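Local coordinates for protein DNA ligase (PDB 3GDE) that seals nicks in double-stranded DNA at the expense of ATP, probably serving DNA replication, recombination and repair, at residues Ser20-Leu25 with Glu172-Asp177; Leu68-Leu73 with Ser82-Met87; Val267-Arg272 with Asn276-Leu281; Lys387-Ala392 with Val421-Glu426; Ile510-Ser513 with Gly519-Leu522. All coordinates share one frame; numbering follows the deposited sequence.

Interaction 1. Residues Ser20-Leu25 with Glu172-Asp177; sequences SSTLEL and EGIMRD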
# COMPACT_ATOMS: atom_id res chain seq x y z
N SER A 20 12.12 -20.38 8.50
CA SER A 20 11.73 -19.25 9.32
C SER A 20 12.83 -18.18 9.40
O SER A 20 12.54 -17.02 9.67
CB SER A 20 11.26 -19.70 10.71
OG SER A 20 12.34 -20.16 11.50
N SER A 21 14.08 -18.57 9.15
CA SER A 21 15.18 -17.62 9.20
C SER A 21 15.14 -16.65 8.02
O SER A 21 15.07 -17.06 6.87
CB SER A 21 16.53 -18.35 9.26
OG SER A 21 17.59 -17.44 9.01
N THR A 22 15.18 -15.36 8.35
CA THR A 22 15.19 -14.25 7.39
C THR A 22 16.40 -14.26 6.46
O THR A 22 16.28 -13.96 5.26
CB THR A 22 15.09 -12.88 8.14
OG1 THR A 22 13.75 -12.69 8.61
CG2 THR A 22 15.50 -11.69 7.25
N LEU A 23 17.56 -14.58 7.02
CA LEU A 23 18.81 -14.71 6.26
C LEU A 23 18.78 -15.91 5.33
O LEU A 23 19.16 -15.81 4.17
CB LEU A 23 20.02 -14.77 7.22
CG LEU A 23 20.46 -13.43 7.82
CD1 LEU A 23 21.51 -13.63 8.89
CD2 LEU A 23 20.99 -12.48 6.76
N GLU A 24 18.29 -17.03 5.82
CA GLU A 24 18.11 -18.23 5.01
C GLU A 24 17.15 -18.01 3.85
O GLU A 24 17.43 -18.45 2.73
CB GLU A 24 17.63 -19.40 5.87
CG GLU A 24 18.73 -20.09 6.64
CD GLU A 24 18.26 -21.40 7.25
OE1 GLU A 24 18.72 -21.73 8.38
OE2 GLU A 24 17.42 -22.08 6.61
N LEU A 25 16.03 -17.34 4.11
CA LEU A 25 15.07 -16.97 3.07
C LEU A 25 15.72 -16.09 2.01
O LEU A 25 15.58 -16.35 0.81
CB LEU A 25 13.84 -16.26 3.66
CG LEU A 25 12.83 -17.14 4.40
CD1 LEU A 25 11.88 -16.28 5.22
CD2 LEU A 25 12.05 -18.03 3.44
N GLU A 172 9.03 -7.18 1.66
CA GLU A 172 9.77 -6.23 0.84
C GLU A 172 11.25 -6.22 1.21
O GLU A 172 12.10 -6.15 0.32
CB GLU A 172 9.18 -4.83 1.06
CG GLU A 172 8.95 -4.04 -0.20
CD GLU A 172 7.60 -4.30 -0.83
OE1 GLU A 172 7.31 -5.47 -1.19
OE2 GLU A 172 6.83 -3.31 -0.99
N GLY A 173 11.53 -6.28 2.51
CA GLY A 173 12.89 -6.26 3.04
C GLY A 173 13.72 -7.46 2.60
O GLY A 173 14.86 -7.31 2.16
N ILE A 174 13.15 -8.65 2.72
CA ILE A 174 13.83 -9.85 2.25
C ILE A 174 14.09 -9.77 0.74
O ILE A 174 15.21 -10.04 0.28
CB ILE A 174 13.07 -11.11 2.65
CG1 ILE A 174 13.23 -11.35 4.15
CG2 ILE A 174 13.53 -12.33 1.81
CD1 ILE A 174 12.26 -12.36 4.73
N MET A 175 13.09 -9.35 -0.03
CA MET A 175 13.23 -9.22 -1.48
C MET A 175 14.31 -8.23 -1.94
O MET A 175 15.07 -8.54 -2.86
CB MET A 175 11.90 -8.91 -2.14
CG MET A 175 10.97 -10.11 -2.19
SD MET A 175 11.70 -11.55 -2.98
CE MET A 175 12.03 -10.88 -4.63
N ARG A 176 14.36 -7.05 -1.31
CA ARG A 176 15.42 -6.05 -1.55
C ARG A 176 16.79 -6.71 -1.32
O ARG A 176 17.68 -6.61 -2.15
CB ARG A 176 15.25 -4.81 -0.64
CG ARG A 176 16.56 -4.04 -0.33
CD ARG A 176 16.48 -3.06 0.86
NE ARG A 176 15.76 -3.60 2.01
CZ ARG A 176 16.30 -3.93 3.19
NH1 ARG A 176 17.61 -3.77 3.40
NH2 ARG A 176 15.53 -4.42 4.16
N ASP A 177 16.92 -7.40 -0.19
CA ASP A 177 18.16 -8.03 0.22
C ASP A 177 18.56 -9.19 -0.69
O ASP A 177 19.75 -9.40 -0.95
CB ASP A 177 18.06 -8.52 1.67
CG ASP A 177 18.06 -7.39 2.70
OD1 ASP A 177 18.31 -6.23 2.33
OD2 ASP A 177 17.81 -7.67 3.89
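Thr22 and Leu25, at the start of helix 22-34, both press on one side chain of helix 172-182, that of Ile174, in an apolar helix-to-helix contact of the all-helical N-terminal DNA-binding domain. Just ahead of them Ser21 occupies the N-cap position. Its OG accepts from Glu24 N at 3.3 Å along an almost straight N-H (171°), a capping bond that satisfies one amide of the first turn. Thr22 comes next, at the margin of the contact. Its methyl CG2, anti to the backbone N, stands 3.9 Å from Ile174 CG1, whereas OG1 is turned to the side of the backbone N and reaches only the terminal methyl, 4.2 Å from Ile174 CD1. Leu25 follows with its CB directed at the partner helix. Farther along helix 22-34, Thr26 and Ile29 continue the packing on Ile174, so that this isoleucine is packed against the first two turns of that helix. The beginning of helix 172-182 also faces another domain: backbone hydrogen bonds join Gly173 with Pro456 and Ile174 with Val457, and Thr22 touches Thr458, all in the C-terminal OB-fold region, consistent with the tightly closed conformation of the enzyme. Ile174 runs extended from CB to its terminal methyl (chi2 166°), and the chain ends there in a methyl-to-methyl contact, Ile174 CD1 lying 4.0 Å from Leu25 CD1.

Interaction 2. Residues Leu68-Leu73 with Ser82-Met87; sequences LLYEAL and SEIESM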
# COMPACT_ATOMS: atom_id res chain seq x y z
N LEU A 68 -15.38 -15.26 -7.08
CA LEU A 68 -14.98 -15.75 -8.41
C LEU A 68 -14.12 -16.99 -8.33
O LEU A 68 -14.27 -17.90 -9.15
CB LEU A 68 -14.25 -14.66 -9.20
CG LEU A 68 -15.10 -13.67 -9.99
CD1 LEU A 68 -16.04 -12.90 -9.07
CD2 LEU A 68 -14.22 -12.72 -10.77
N LEU A 69 -13.23 -17.04 -7.34
CA LEU A 69 -12.41 -18.23 -7.09
C LEU A 69 -13.24 -19.46 -6.73
O LEU A 69 -12.99 -20.56 -7.24
CB LEU A 69 -11.36 -17.95 -6.00
CG LEU A 69 -9.93 -17.60 -6.39
CD1 LEU A 69 -9.87 -16.80 -7.69
CD2 LEU A 69 -9.23 -16.84 -5.28
N TYR A 70 -14.24 -19.27 -5.86
CA TYR A 70 -15.16 -20.33 -5.49
C TYR A 70 -15.87 -20.96 -6.70
O TYR A 70 -15.88 -22.19 -6.84
CB TYR A 70 -16.20 -19.84 -4.48
CG TYR A 70 -15.70 -19.81 -3.05
CD1 TYR A 70 -15.71 -18.63 -2.30
CD2 TYR A 70 -15.21 -20.96 -2.44
CE1 TYR A 70 -15.25 -18.60 -0.99
CE2 TYR A 70 -14.74 -20.94 -1.14
CZ TYR A 70 -14.77 -19.76 -0.42
OH TYR A 70 -14.32 -19.75 0.87
N GLU A 71 -16.45 -20.13 -7.55
CA GLU A 71 -17.14 -20.60 -8.75
C GLU A 71 -16.22 -21.38 -9.70
O GLU A 71 -16.63 -22.41 -10.25
CB GLU A 71 -17.78 -19.43 -9.50
CG GLU A 71 -18.64 -18.50 -8.65
CD GLU A 71 -20.08 -18.99 -8.48
OE1 GLU A 71 -20.31 -19.97 -7.74
OE2 GLU A 71 -20.98 -18.37 -9.09
N ALA A 72 -14.99 -20.89 -9.89
CA ALA A 72 -14.01 -21.58 -10.74
C ALA A 72 -13.63 -22.94 -10.15
O ALA A 72 -13.55 -23.93 -10.87
CB ALA A 72 -12.76 -20.72 -10.95
N LEU A 73 -13.42 -22.97 -8.84
CA LEU A 73 -13.11 -24.20 -8.13
C LEU A 73 -14.27 -25.20 -8.17
O LEU A 73 -14.06 -26.41 -8.28
CB LEU A 73 -12.65 -23.90 -6.69
CG LEU A 73 -11.24 -23.29 -6.55
CD1 LEU A 73 -10.98 -22.74 -5.15
CD2 LEU A 73 -10.15 -24.28 -6.93
N SER A 82 -20.74 -24.58 -1.23
CA SER A 82 -20.94 -24.74 0.22
C SER A 82 -19.91 -25.67 0.86
O SER A 82 -19.41 -25.40 1.95
CB SER A 82 -22.37 -25.21 0.54
OG SER A 82 -22.61 -26.51 0.01
N GLU A 83 -19.57 -26.75 0.16
CA GLU A 83 -18.50 -27.65 0.62
C GLU A 83 -17.09 -27.03 0.54
O GLU A 83 -16.28 -27.21 1.45
CB GLU A 83 -18.54 -28.99 -0.13
CG GLU A 83 -17.65 -30.07 0.48
CD GLU A 83 -17.86 -31.46 -0.12
OE1 GLU A 83 -18.91 -31.71 -0.76
OE2 GLU A 83 -16.95 -32.31 0.04
N ILE A 84 -16.81 -26.30 -0.54
CA ILE A 84 -15.51 -25.62 -0.70
C ILE A 84 -15.32 -24.55 0.39
O ILE A 84 -14.21 -24.34 0.88
CB ILE A 84 -15.34 -24.98 -2.11
CG1 ILE A 84 -15.62 -26.01 -3.21
CG2 ILE A 84 -13.94 -24.37 -2.26
CD1 ILE A 84 -15.50 -25.51 -4.65
N GLU A 85 -16.42 -23.89 0.77
CA GLU A 85 -16.41 -22.90 1.85
C GLU A 85 -16.13 -23.55 3.21
O GLU A 85 -15.32 -23.03 3.98
CB GLU A 85 -17.70 -22.08 1.85
CG GLU A 85 -17.77 -21.13 0.65
CD GLU A 85 -19.14 -20.55 0.39
OE1 GLU A 85 -20.14 -21.03 0.98
OE2 GLU A 85 -19.23 -19.60 -0.42
N SER A 86 -16.73 -24.70 3.48
CA SER A 86 -16.43 -25.39 4.73
C SER A 86 -14.97 -25.87 4.75
O SER A 86 -14.34 -25.91 5.80
CB SER A 86 -17.39 -26.55 4.99
OG SER A 86 -16.92 -27.76 4.43
N MET A 87 -14.45 -26.23 3.57
CA MET A 87 -13.05 -26.61 3.42
C MET A 87 -12.08 -25.46 3.76
O MET A 87 -11.04 -25.71 4.36
CB MET A 87 -12.76 -27.14 2.01
CG MET A 87 -13.40 -28.49 1.68
SD MET A 87 -13.10 -28.99 -0.04
CE MET A 87 -11.42 -29.63 0.09
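Tyr70 lays one face of its ring over the aliphatic part of Glu85 and turns an edge to Ile84, joining two consecutive helices of the N-terminal DNA-binding domain, 66-77 and 81-91. The axes of the two short segments pass 10.1 Å apart with their directions at 117°, wide enough for one layer of side chains. Over the ring, Glu85 CG lies 3.7 Å from the Tyr70 centroid and 24° off the normal, a CH-pi contact displaced toward CZ and CE2. The glutamate is extended beyond CG, which carries the carboxylate across the ring toward its CD1-CE1 side, with its plane nearly perpendicular to the aromatic one. There OE2 forms a salt bridge with Arg81, a residue that also touches Tyr70. Ile84 divides its two branches between two partners. CG2, in the ring plane, approaches Tyr70 CD2 at 3.6 Å, while the CG1 arm, anti to the carbonyl carbon (chi1 -53°), heads for Leu73. Were Tyr70 a serine, Glu85 CG would probably lose the face it packs on, and a gap is likely to open beside Ile84 CG2. Helix 94-108 covers the same apolar layer, through Leu94 on Tyr70, Val97 on Ile84 and Ala98 on Leu73. At the far end of the isoleucine, Ile84 CD1 sits 3.9 Å from Leu73 CB and 3.7 Å from Leu73 C.

Interaction 3. Residues Val267-Arg272 with Asn276-Leu281; sequences VTIYSR and NVTNAL. With PO4 (phosphate ion), chain B.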
# COMPACT_ATOMS: atom_id res chain seq x y z
N VAL A 267 -1.61 14.86 -17.37
CA VAL A 267 -1.38 14.90 -15.94
C VAL A 267 -1.66 13.51 -15.38
O VAL A 267 -2.62 12.86 -15.78
CB VAL A 267 -2.35 15.92 -15.26
CG1 VAL A 267 -2.22 15.89 -13.73
CG2 VAL A 267 -2.11 17.34 -15.78
N THR A 268 -0.78 13.05 -14.48
CA THR A 268 -1.12 11.96 -13.56
C THR A 268 -1.00 12.44 -12.12
O THR A 268 -0.10 13.22 -11.78
CB THR A 268 -0.25 10.70 -13.74
OG1 THR A 268 1.13 11.07 -13.80
CG2 THR A 268 -0.64 9.91 -14.99
N ILE A 269 -1.93 11.98 -11.28
CA ILE A 269 -1.92 12.30 -9.86
C ILE A 269 -1.91 10.99 -9.06
O ILE A 269 -2.75 10.11 -9.28
CB ILE A 269 -3.15 13.17 -9.45
CG1 ILE A 269 -3.23 14.44 -10.31
CG2 ILE A 269 -3.10 13.53 -7.94
CD1 ILE A 269 -4.51 15.24 -10.11
N TYR A 270 -0.94 10.87 -8.17
CA TYR A 270 -0.84 9.74 -7.27
C TYR A 270 -1.12 10.14 -5.83
O TYR A 270 -0.73 11.23 -5.40
CB TYR A 270 0.54 9.09 -7.38
CG TYR A 270 0.82 8.53 -8.75
CD1 TYR A 270 0.33 7.28 -9.11
CD2 TYR A 270 1.56 9.25 -9.68
CE1 TYR A 270 0.56 6.76 -10.39
CE2 TYR A 270 1.80 8.75 -10.95
CZ TYR A 270 1.30 7.49 -11.29
OH TYR A 270 1.54 6.98 -12.54
N SER A 271 -1.80 9.27 -5.11
CA SER A 271 -2.10 9.51 -3.70
C SER A 271 -0.90 9.13 -2.81
O SER A 271 0.18 8.78 -3.30
CB SER A 271 -3.34 8.73 -3.30
OG SER A 271 -3.10 7.33 -3.37
N ARG A 272 -1.09 9.24 -1.49
CA ARG A 272 -0.06 8.92 -0.49
C ARG A 272 0.45 7.49 -0.65
O ARG A 272 1.64 7.25 -0.51
CB ARG A 272 -0.62 9.20 0.93
CG ARG A 272 0.02 8.52 2.15
CD ARG A 272 1.42 9.00 2.53
NE ARG A 272 2.34 7.95 2.17
CZ ARG A 272 2.98 7.13 3.00
NH1 ARG A 272 2.88 7.24 4.32
NH2 ARG A 272 3.76 6.20 2.48
N ASN A 276 -3.29 5.68 -8.50
CA ASN A 276 -3.58 6.62 -9.58
C ASN A 276 -5.00 7.18 -9.40
O ASN A 276 -5.99 6.48 -9.60
CB ASN A 276 -3.40 5.94 -10.95
CG ASN A 276 -3.34 6.93 -12.11
OD1 ASN A 276 -2.58 6.72 -13.07
ND2 ASN A 276 -4.13 7.99 -12.05
N VAL A 277 -5.08 8.44 -8.98
CA VAL A 277 -6.37 9.08 -8.68
C VAL A 277 -6.67 10.20 -9.69
O VAL A 277 -7.53 11.06 -9.44
CB VAL A 277 -6.41 9.64 -7.20
CG1 VAL A 277 -6.40 8.51 -6.17
CG2 VAL A 277 -5.25 10.62 -6.94
N THR A 278 -5.98 10.18 -10.82
CA THR A 278 -6.10 11.22 -11.86
C THR A 278 -7.54 11.41 -12.39
O THR A 278 -8.02 12.54 -12.46
CB THR A 278 -5.16 10.92 -13.04
OG1 THR A 278 -3.86 10.62 -12.52
CG2 THR A 278 -5.05 12.11 -13.99
N ASN A 279 -8.21 10.32 -12.73
CA ASN A 279 -9.57 10.37 -13.29
C ASN A 279 -10.61 10.81 -12.26
O ASN A 279 -11.69 11.28 -12.63
CB ASN A 279 -9.96 9.02 -13.91
CG ASN A 279 -9.08 8.63 -15.07
OD1 ASN A 279 -8.44 9.48 -15.70
ND2 ASN A 279 -9.01 7.34 -15.36
N ALA A 280 -10.28 10.66 -10.98
CA ALA A 280 -11.15 11.11 -9.90
C ALA A 280 -11.05 12.62 -9.68
O ALA A 280 -11.93 13.21 -9.06
CB ALA A 280 -10.83 10.35 -8.61
N LEU A 281 -10.00 13.23 -10.21
CA LEU A 281 -9.74 14.66 -9.99
C LEU A 281 -9.68 15.52 -11.26
O LEU A 281 -8.70 16.25 -11.46
CB LEU A 281 -8.47 14.85 -9.15
CG LEU A 281 -8.25 14.04 -7.86
CD1 LEU A 281 -6.92 14.42 -7.21
CD2 LEU A 281 -9.41 14.17 -6.86
P PO4 B . 2.34 9.51 7.03
O1 PO4 B . 1.92 10.06 5.67
O2 PO4 B . 3.48 10.37 7.52
O3 PO4 B . 1.20 9.59 8.02
O4 PO4 B . 2.78 8.09 6.86
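Ile269 spreads its side chain over Val277 and Leu281, crossing each at about a right angle: its CG2 branch meets Val277 CG2 at 3.8 Å, and its terminal methyl CD1 reaches Leu281 CD1 at 3.9 Å. The backbone of the same residue is held on both sides of its CA. Ile269 O accepts from Val277 N at 2.9 Å, and Ile269 N gives a short, straight bond to Thr278 OG1 (2.7 Å, 169°). The threonine hydroxyl thus takes the place of a strand carbonyl, and its methyl CG2, anti to the backbone N, is pressed to 3.1 Å from Val267 O. Strand 268-271 belongs to the adenylation (nucleotidyltransferase) domain, and the chain here folds back beside it, with a single bridge between Tyr270 and Asn276, before entering helix 282-291. Strand 256-262 pairs with strand 268-271, while Phe320 of helix 313-321 touches Ser271, Val277 and Leu281. Tyr270 passes obliquely by Asn276, with CD1 4.0 Å from Asn276 CA, and its OH is hydrogen-bonded to His223 O. Past the strand, Arg272, predicted to bind ATP, reaches away on a chain bent at chi2 and chi3. A phosphate ion, probably from the crystallisation liquor, lies at the edge of its guanidinium, with O4 2.7 Å from Arg272 NH1; Arg414 and Lys420 hold the same ion.

Interaction 4. Residues Lys387-Ala392 with Val421-Glu426; sequences KMYDEA and VKAIME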
# COMPACT_ATOMS: atom_id res chain seq x y z
N LYS A 387 3.47 31.12 16.24
CA LYS A 387 2.49 31.99 15.60
C LYS A 387 1.89 31.35 14.36
O LYS A 387 0.69 31.49 14.09
CB LYS A 387 3.13 33.34 15.24
CG LYS A 387 2.14 34.41 14.79
CD LYS A 387 2.69 35.82 15.02
CE LYS A 387 3.47 36.35 13.82
NZ LYS A 387 2.57 36.70 12.68
N MET A 388 2.73 30.65 13.59
CA MET A 388 2.28 29.93 12.40
C MET A 388 1.43 28.73 12.80
O MET A 388 0.36 28.51 12.23
CB MET A 388 3.48 29.46 11.56
CG MET A 388 3.16 29.41 10.09
SD MET A 388 4.41 28.59 9.10
CE MET A 388 4.07 29.33 7.51
N TYR A 389 1.91 27.99 13.79
CA TYR A 389 1.19 26.89 14.43
C TYR A 389 -0.22 27.31 14.87
O TYR A 389 -1.21 26.70 14.46
CB TYR A 389 2.03 26.38 15.61
CG TYR A 389 1.50 25.20 16.40
CD1 TYR A 389 1.58 23.90 15.90
CD2 TYR A 389 0.96 25.39 17.67
CE1 TYR A 389 1.10 22.82 16.65
CE2 TYR A 389 0.49 24.32 18.43
CZ TYR A 389 0.56 23.04 17.91
OH TYR A 389 0.10 22.00 18.67
N ASP A 390 -0.30 28.38 15.66
CA ASP A 390 -1.58 28.95 16.07
C ASP A 390 -2.47 29.31 14.88
O ASP A 390 -3.65 28.97 14.87
CB ASP A 390 -1.36 30.17 16.97
CG ASP A 390 -0.84 29.80 18.35
OD1 ASP A 390 -0.66 28.60 18.65
OD2 ASP A 390 -0.61 30.73 19.15
N GLU A 391 -1.89 29.97 13.88
CA GLU A 391 -2.62 30.36 12.67
C GLU A 391 -3.15 29.15 11.90
O GLU A 391 -4.30 29.17 11.44
CB GLU A 391 -1.75 31.24 11.76
CG GLU A 391 -1.72 32.73 12.16
CD GLU A 391 -1.00 33.61 11.13
OE1 GLU A 391 -0.14 34.43 11.55
OE2 GLU A 391 -1.30 33.49 9.91
N ALA A 392 -2.31 28.12 11.76
CA ALA A 392 -2.68 26.90 11.06
C ALA A 392 -3.87 26.22 11.73
O ALA A 392 -4.85 25.85 11.06
CB ALA A 392 -1.48 25.96 10.97
N VAL A 421 4.60 18.63 13.77
CA VAL A 421 4.12 18.97 15.10
C VAL A 421 2.67 19.40 15.00
O VAL A 421 2.33 20.42 14.39
CB VAL A 421 5.02 20.02 15.83
CG1 VAL A 421 5.45 21.09 14.89
CG2 VAL A 421 4.30 20.60 17.05
N LYS A 422 1.79 18.59 15.56
CA LYS A 422 0.38 18.90 15.55
C LYS A 422 -0.22 18.78 16.92
O LYS A 422 0.34 18.11 17.79
CB LYS A 422 -0.38 18.04 14.53
CG LYS A 422 0.03 16.61 14.41
CD LYS A 422 -0.31 16.13 13.02
CE LYS A 422 -0.60 14.65 12.99
NZ LYS A 422 -2.03 14.32 12.90
N ALA A 423 -1.34 19.46 17.11
CA ALA A 423 -2.06 19.46 18.37
C ALA A 423 -2.65 18.08 18.67
O ALA A 423 -2.52 17.58 19.79
CB ALA A 423 -3.14 20.52 18.34
N ILE A 424 -3.27 17.46 17.68
CA ILE A 424 -3.89 16.14 17.87
C ILE A 424 -2.90 14.98 17.80
O ILE A 424 -1.81 15.09 17.21
CB ILE A 424 -5.04 15.91 16.86
CG1 ILE A 424 -4.49 15.77 15.43
CG2 ILE A 424 -6.06 17.03 16.99
CD1 ILE A 424 -5.52 15.32 14.39
N MET A 425 -3.26 13.85 18.39
CA MET A 425 -2.41 12.68 18.27
C MET A 425 -2.62 11.87 16.97
O MET A 425 -3.52 12.14 16.18
CB MET A 425 -2.44 11.81 19.53
CG MET A 425 -3.79 11.48 20.10
SD MET A 425 -3.62 10.66 21.72
CE MET A 425 -2.46 9.32 21.39
N GLU A 426 -1.73 10.90 16.74
CA GLU A 426 -1.78 10.09 15.53
C GLU A 426 -2.90 9.07 15.62
O GLU A 426 -3.25 8.63 16.71
CB GLU A 426 -0.45 9.35 15.32
CG GLU A 426 0.73 10.26 15.07
CD GLU A 426 0.52 11.17 13.89
OE1 GLU A 426 0.36 12.39 14.12
OE2 GLU A 426 0.48 10.68 12.74
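Tyr389, on helix 382-394, reaches across to Val421 and Ala423 with a single side chain that carries almost the whole contact. The CB bond already points at strand 419-422, and CG is anti to the backbone N (chi1 -178°), which extends the ring straight out from the helix. Along the ring, CD1 is the first atom to feel the strand, 3.9 Å from Val421 O. Next, CE1 comes closer to that oxygen, at 3.5 Å, and also meets the methyl Val421 CG2 at 3.9 Å; the carbonyl oxygen lies in the plane of the ring, at its edge. CZ passes alongside Ala423, 4.5 Å from its CB. At the tip, Tyr389 OH rests 3.6 Å from Ala423 CB and 3.3 Å from Ala423 N, but the angle to that nitrogen is too poor for a hydrogen bond, so the hydroxyl is in van der Waals contact here. Val421 pairs with Val400 of strand 399-403, which also touches Tyr389, and the backbone bond of Ala423 with Glu398 continues the pairing just beyond the strand ends. Side chains alternate along this strand: Val421 faces the helix, while Lys422 leaves on the other side, its side chain about 4 Å from that of Lys252, the predicted AMP-carrying lysine. Helix 382-394 therefore packs behind the Lys420-Val421-Lys422 sequence, the pair of lysines characteristic of motif V in covalent nucleotidyltransferases.

Interaction 5. Residues Ile510-Ser513 with Gly519-Leu522; sequences IQKS and GYAL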
# COMPACT_ATOMS: atom_id res chain seq x y z
N ILE A 510 -0.18 3.51 23.59
CA ILE A 510 0.44 2.23 23.24
C ILE A 510 1.24 1.77 24.47
O ILE A 510 2.09 2.51 24.96
CB ILE A 510 1.39 2.34 22.00
CG1 ILE A 510 0.63 2.85 20.77
CG2 ILE A 510 2.03 0.98 21.70
CD1 ILE A 510 1.52 3.49 19.72
N GLN A 511 0.93 0.58 24.98
CA GLN A 511 1.75 -0.01 26.05
C GLN A 511 2.62 -1.14 25.51
O GLN A 511 2.27 -1.76 24.51
CB GLN A 511 0.90 -0.58 27.20
CG GLN A 511 -0.57 -0.19 27.27
CD GLN A 511 -1.39 -1.18 28.12
OE1 GLN A 511 -2.41 -0.81 28.72
NE2 GLN A 511 -0.94 -2.44 28.18
N LYS A 512 3.74 -1.40 26.17
CA LYS A 512 4.46 -2.65 25.97
C LYS A 512 3.74 -3.76 26.73
O LYS A 512 3.32 -3.58 27.87
CB LYS A 512 5.92 -2.56 26.43
CG LYS A 512 6.76 -1.61 25.61
CD LYS A 512 8.23 -2.02 25.58
CE LYS A 512 8.51 -2.89 24.36
NZ LYS A 512 9.97 -3.19 24.20
N SER A 513 3.57 -4.91 26.08
CA SER A 513 2.75 -6.00 26.61
C SER A 513 3.20 -7.33 26.01
O SER A 513 3.53 -7.39 24.82
CB SER A 513 1.27 -5.76 26.29
OG SER A 513 0.44 -6.77 26.85
N GLY A 519 4.57 -7.29 20.75
CA GLY A 519 5.18 -6.72 21.96
C GLY A 519 4.49 -5.43 22.41
O GLY A 519 4.99 -4.74 23.29
N TYR A 520 3.34 -5.12 21.82
CA TYR A 520 2.62 -3.87 22.08
C TYR A 520 1.12 -4.09 22.12
O TYR A 520 0.60 -4.99 21.47
CB TYR A 520 2.96 -2.80 21.03
CG TYR A 520 4.42 -2.42 21.02
CD1 TYR A 520 4.92 -1.50 21.93
CD2 TYR A 520 5.31 -2.99 20.11
CE1 TYR A 520 6.27 -1.15 21.94
CE2 TYR A 520 6.66 -2.66 20.12
CZ TYR A 520 7.13 -1.73 21.04
OH TYR A 520 8.47 -1.39 21.06
N ALA A 521 0.44 -3.25 22.89
CA ALA A 521 -1.02 -3.29 22.97
C ALA A 521 -1.58 -1.87 22.96
O ALA A 521 -1.04 -0.97 23.61
CB ALA A 521 -1.46 -4.03 24.22
N LEU A 522 -2.67 -1.68 22.22
CA LEU A 522 -3.36 -0.40 22.23
C LEU A 522 -4.28 -0.32 23.45
O LEU A 522 -5.05 -1.25 23.74
CB LEU A 522 -4.16 -0.19 20.94
CG LEU A 522 -3.42 -0.22 19.60
CD1 LEU A 522 -4.41 0.06 18.47
CD2 LEU A 522 -2.28 0.78 19.55
O HOH W 1 1.46 -7.23 23.20
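The Tyr520 ring turns an edge to the backbone of the facing strand, Gln511 O lying near its plane 3.7 Å from CD1, while Ile510 CG2 and Lys512 CE come in obliquely, the latter 3.7 Å from Tyr520 CE1. The ring of Tyr549, in helix 542-550, meets it with the planes inclined at about 55°. Lys512 runs alongside the tyrosine and, bent at chi3, brings CE to 3.6 Å from Tyr520 OH. With a glycine in place of Tyr520, the bent Lys512 chain would probably be set free to turn, and Ile510 CG2 and Tyr549 would lose their contacts with the ring. The two strands, 509-512 and 520-523, form a beta hairpin in the C-terminal OB-fold region. Gln511 and Ala521 are its hydrogen-bonded pair, N to O at 2.9 Å in both directions, flanked by the non-hydrogen-bonded pairs Ile510-Leu522 and Lys512-Tyr520. Ile510 CG1 lies 3.8 Å from Leu522 CD2 on the Tyr520 side, where Val545 and Leu548 of helix 542-550 cover Ile510. On the other side Ser513 CB touches Ala521 CB at 3.8 Å. Near the turn, Ser513 N donates to Gly519 O at 3.1 Å from well above the carbonyl plane (61°); Gly519 has a positive phi (86°), at which a CB would collide with the preceding carbonyl oxygen.

How the interactions relate
Along the chain, interaction 2 is nested inside the long helical loop closed by interaction 1, and interactions 3, 4 and 5 follow in series. Interactions 1 and 2 belong to the N-terminal DNA-binding domain, with centres about 33 Å apart. Interaction 3 lies in the adenylation domain, and interaction 4, about 28 Å away between centres, joins its helix 382-394 to the end of strand 419-422, where the chain leads on toward the OB-fold region. Interaction 5 is in that region, its nearest atoms about 7 Å from interaction 4. With helix 172-182 of interaction 1 also bonded to the OB-fold region, this layout is consistent with the closed conformation, in which the C-terminal region meets both other domains.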